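Local coordinates for protein membrane thiol protease (Chlamydia trachomatis, PDB 5B5Q) that is a secreted cysteine protease with deubiquitinating and deneddylating activities that impairs degradation of NF-kappa-B inhibitor alpha, preventing NF-kappa-B activation, at residues W14-I19 with E37-A42. Numbering follows the deposited sequence.
Sequences WDSDII and ETFPPA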
ATOM      1  N   TRP B  14      -7.230   4.704  -9.976  1.00 15.86           N
ATOM      2  CA  TRP B  14      -5.784   4.538  -9.993  1.00 13.10           C
ATOM      3  C   TRP B  14      -5.417   3.064 -10.052  1.00 13.76           C
ATOM      4  O   TRP B  14      -5.709   2.309  -9.128  1.00 15.72           O
ATOM      5  CB  TRP B  14      -5.153   5.194  -8.766  1.00 13.51           C
ATOM      6  CG  TRP B  14      -4.802   6.639  -8.962  1.00 14.15           C
ATOM      7  CD1 TRP B  14      -5.253   7.478  -9.939  1.00 13.58           C
ATOM      8  CD2 TRP B  14      -3.894   7.406  -8.163  1.00 14.42           C
ATOM      9  NE1 TRP B  14      -4.684   8.723  -9.796  1.00 14.31           N
ATOM     10  CE2 TRP B  14      -3.845   8.704  -8.714  1.00 12.98           C
ATOM     11  CE3 TRP B  14      -3.118   7.121  -7.035  1.00 12.98           C
ATOM     12  CZ2 TRP B  14      -3.057   9.713  -8.171  1.00 16.00           C
ATOM     13  CZ3 TRP B  14      -2.338   8.118  -6.504  1.00 12.02           C
ATOM     14  CH2 TRP B  14      -2.315   9.404  -7.066  1.00 13.01           C
ATOM     15  N   ASP B  15      -4.783   2.657 -11.152  1.00 12.84           N
ATOM     16  CA  ASP B  15      -4.351   1.274 -11.315  1.00 11.57           C
ATOM     17  C   ASP B  15      -2.908   1.091 -10.859  1.00 13.36           C
ATOM     18  O   ASP B  15      -2.286   2.017 -10.330  1.00 10.40           O
ATOM     19  CB  ASP B  15      -4.532   0.807 -12.775  1.00 13.71           C
ATOM     20  CG  ASP B  15      -3.656   1.572 -13.785  1.00 15.66           C
ATOM     21  OD1 ASP B  15      -2.699   2.280 -13.405  1.00 11.41           O
ATOM     22  OD2 ASP B  15      -3.932   1.438 -14.998  1.00 18.13           O
ATOM     23  N   SER B  16      -2.382  -0.115 -11.060  1.00 11.84           N
ATOM     24  CA  SER B  16      -1.045  -0.455 -10.593  1.00 10.32           C
ATOM     25  C   SER B  16       0.033   0.510 -11.094  1.00 14.70           C
ATOM     26  O   SER B  16       0.967   0.836 -10.360  1.00 10.89           O
ATOM     27  CB  SER B  16      -0.683  -1.871 -11.025  1.00 15.50           C
ATOM     28  OG  SER B  16      -1.510  -2.820 -10.392  1.00 21.60           O
ATOM     29  N   ASP B  17      -0.081   0.952 -12.340  1.00 12.40           N
ATOM     30  CA  ASP B  17       0.953   1.810 -12.913  1.00 10.72           C
ATOM     31  C   ASP B  17       0.996   3.207 -12.292  1.00 13.18           C
ATOM     32  O   ASP B  17       2.077   3.715 -11.994  1.00 12.61           O
ATOM     33  CB  ASP B  17       0.775   1.923 -14.422  1.00 12.37           C
ATOM     34  CG  ASP B  17       1.386   0.754 -15.157  1.00 19.30           C
ATOM     35  OD1 ASP B  17       2.560   0.420 -14.879  1.00 17.48           O
ATOM     36  OD2 ASP B  17       0.694   0.170 -16.013  1.00 19.19           O
ATOM     37  N   ILE B  18      -0.155   3.839 -12.083  1.00 10.56           N
ATOM     38  CA  ILE B  18      -0.129   5.168 -11.482  1.00 10.51           C
ATOM     39  C   ILE B  18       0.230   5.073  -9.992  1.00 10.16           C
ATOM     40  O   ILE B  18       0.967   5.911  -9.485  1.00 10.17           O
ATOM     41  CB  ILE B  18      -1.459   5.921 -11.679  1.00 14.21           C
ATOM     42  CG1 ILE B  18      -1.427   7.292 -10.989  1.00 14.79           C
ATOM     43  CG2 ILE B  18      -2.644   5.108 -11.161  1.00 15.42           C
ATOM     44  CD1 ILE B  18      -0.410   8.253 -11.566  1.00 20.11           C
ATOM     45  N   ILE B  19      -0.251   4.048  -9.291  1.00  9.93           N
ATOM     46  CA  ILE B  19       0.114   3.911  -7.874  1.00  9.68           C
ATOM     47  C   ILE B  19       1.638   3.759  -7.733  1.00  9.70           C
ATOM     48  O   ILE B  19       2.248   4.406  -6.888  1.00  9.69           O
ATOM     49  CB  ILE B  19      -0.604   2.730  -7.205  1.00  9.53           C
ATOM     50  CG1 ILE B  19      -2.118   2.991  -7.192  1.00 10.23           C
ATOM     51  CG2 ILE B  19      -0.080   2.535  -5.775  1.00  9.37           C
ATOM     52  CD1 ILE B  19      -2.964   1.808  -6.766  1.00 11.20           C
ATOM     53  N   GLU B  37       7.004  -2.536  -6.265  1.00 11.02           N
ATOM     54  CA  GLU B  37       6.195  -2.681  -7.460  1.00 11.09           C
ATOM     55  C   GLU B  37       4.809  -3.225  -7.108  1.00 12.30           C
ATOM     56  O   GLU B  37       4.632  -3.950  -6.120  1.00 11.49           O
ATOM     57  CB  GLU B  37       6.910  -3.577  -8.470  1.00 13.29           C
ATOM     58  CG  GLU B  37       8.088  -2.860  -9.104  1.00 12.97           C
ATOM     59  CD  GLU B  37       9.024  -3.766  -9.888  1.00 11.34           C
ATOM     60  OE1 GLU B  37       8.777  -4.990  -9.979  1.00 11.89           O
ATOM     61  OE2 GLU B  37      10.032  -3.249 -10.401  1.00 14.64           O
ATOM     62  N   THR B  38       3.844  -2.860  -7.943  1.00  9.70           N
ATOM     63  CA  THR B  38       2.426  -3.061  -7.674  1.00 11.15           C
ATOM     64  C   THR B  38       1.795  -4.101  -8.602  1.00  9.82           C
ATOM     65  O   THR B  38       0.623  -4.460  -8.437  1.00 10.69           O
ATOM     66  CB  THR B  38       1.678  -1.747  -7.837  1.00 11.90           C
ATOM     67  OG1 THR B  38       2.047  -1.172  -9.091  1.00 12.31           O
ATOM     68  CG2 THR B  38       2.034  -0.766  -6.723  1.00 14.28           C
ATOM     69  N   PHE B  39       2.560  -4.550  -9.599  1.00 11.93           N
ATOM     70  CA  PHE B  39       2.161  -5.681 -10.420  1.00 12.17           C
ATOM     71  C   PHE B  39       3.320  -6.662 -10.614  1.00 13.86           C
ATOM     72  O   PHE B  39       4.427  -6.249 -10.961  1.00 16.26           O
ATOM     73  CB  PHE B  39       1.652  -5.251 -11.798  1.00 15.71           C
ATOM     74  CG  PHE B  39       0.989  -6.375 -12.538  1.00 14.14           C
ATOM     75  CD1 PHE B  39      -0.351  -6.645 -12.340  1.00 13.45           C
ATOM     76  CD2 PHE B  39       1.714  -7.204 -13.380  1.00 14.38           C
ATOM     77  CE1 PHE B  39      -0.965  -7.689 -12.983  1.00 16.56           C
ATOM     78  CE2 PHE B  39       1.099  -8.254 -14.025  1.00 14.78           C
ATOM     79  CZ  PHE B  39      -0.247  -8.495 -13.828  1.00 16.47           C
ATOM     80  N   PRO B  40       3.079  -7.967 -10.390  1.00 14.97           N
ATOM     81  CA  PRO B  40       1.843  -8.548  -9.846  1.00 16.41           C
ATOM     82  C   PRO B  40       1.571  -8.022  -8.451  1.00 13.43           C
ATOM     83  O   PRO B  40       2.515  -7.843  -7.683  1.00 14.36           O
ATOM     84  CB  PRO B  40       2.134 -10.050  -9.824  1.00 15.39           C
ATOM     85  CG  PRO B  40       3.172 -10.243 -10.883  1.00 17.60           C
ATOM     86  CD  PRO B  40       4.027  -9.012 -10.805  1.00 14.39           C
ATOM     87  N   PRO B  41       0.304  -7.727  -8.137  1.00 14.66           N
ATOM     88  CA  PRO B  41       0.024  -7.147  -6.824  1.00 13.32           C
ATOM     89  C   PRO B  41       0.075  -8.168  -5.707  1.00 12.88           C
ATOM     90  O   PRO B  41      -0.000  -9.367  -5.962  1.00 13.24           O
ATOM     91  CB  PRO B  41      -1.394  -6.606  -6.982  1.00 14.46           C
ATOM     92  CG  PRO B  41      -2.024  -7.544  -7.918  1.00 13.43           C
ATOM     93  CD  PRO B  41      -0.936  -7.926  -8.911  1.00 15.77           C
ATOM     94  N   ALA B  42       0.215  -7.691  -4.479  1.00 10.13           N
ATOM     95  CA  ALA B  42      -0.105  -8.516  -3.335  1.00  9.75           C
ATOM     96  C   ALA B  42      -1.593  -8.822  -3.400  1.00 10.03           C
ATOM     97  O   ALA B  42      -2.379  -8.041  -3.967  1.00 10.05           O
ATOM     98  CB  ALA B  42       0.248  -7.814  -2.031  1.00 13.21           C
TER
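Thr-38 and Ser-16 exchange two hydrogen bonds, each made by a side-chain hydroxyl to the other residue's backbone carbonyl. The shorter one runs from Thr-38 OG1 to Ser-16 O at 2.6 Å. The donor does not meet a lone pair. It sits 41° above the carbonyl plane, with a C=O...donor angle of 114°. The second bond, from Ser-16 OG to Thr-38 O at 3.3 Å, is weak. Both side chains set out toward the opposite backbone, whose nearest CA atoms, those of Ser-16 and Thr-38, are 5.2 Å apart.

The torsion of Thr-38 divides its two branches. With chi1 at 50°, OG1 lies between the backbone N and the carbonyl carbon and takes the polar contact. CG2 is turned instead to Ile-19 and meets its CG2 at 4.0 Å. Phe-39 adds a lighter contact at the exposed side, its CB 4.2 Å from Ser-16 CB. Its CG is anti to the backbone N, which carries the ring on past the helix, and Ser-16 OG lies at the ring edge, near its plane.

Asp-15 is the N-cap of helix 16-29, directly before Ser-16. Its OD1 accepts from Ile-18 N at 3.3 Å, nearly along the C-O axis, and more weakly from Asp-17 N. Trp-124 of strand 123-130 touches Ser-16, Ile-19 and Pro-41, and Phe-93 of strand 89-96 touches Ile-19. Met-110 of helix 103-116 touches Ser-16 and Pro-41.

The side chain of Ile-19 lies near the active-site residues Cys-193, His-123 and Asp-140 without touching them, about 7 Å from the side chain of Cys-193. The arrangement is an Asp N-capped helix start, with helix 16-29 pinned to the loop before helix 47-62, in the catalytic domain of a C48 (Ulp1-type) cysteine protease.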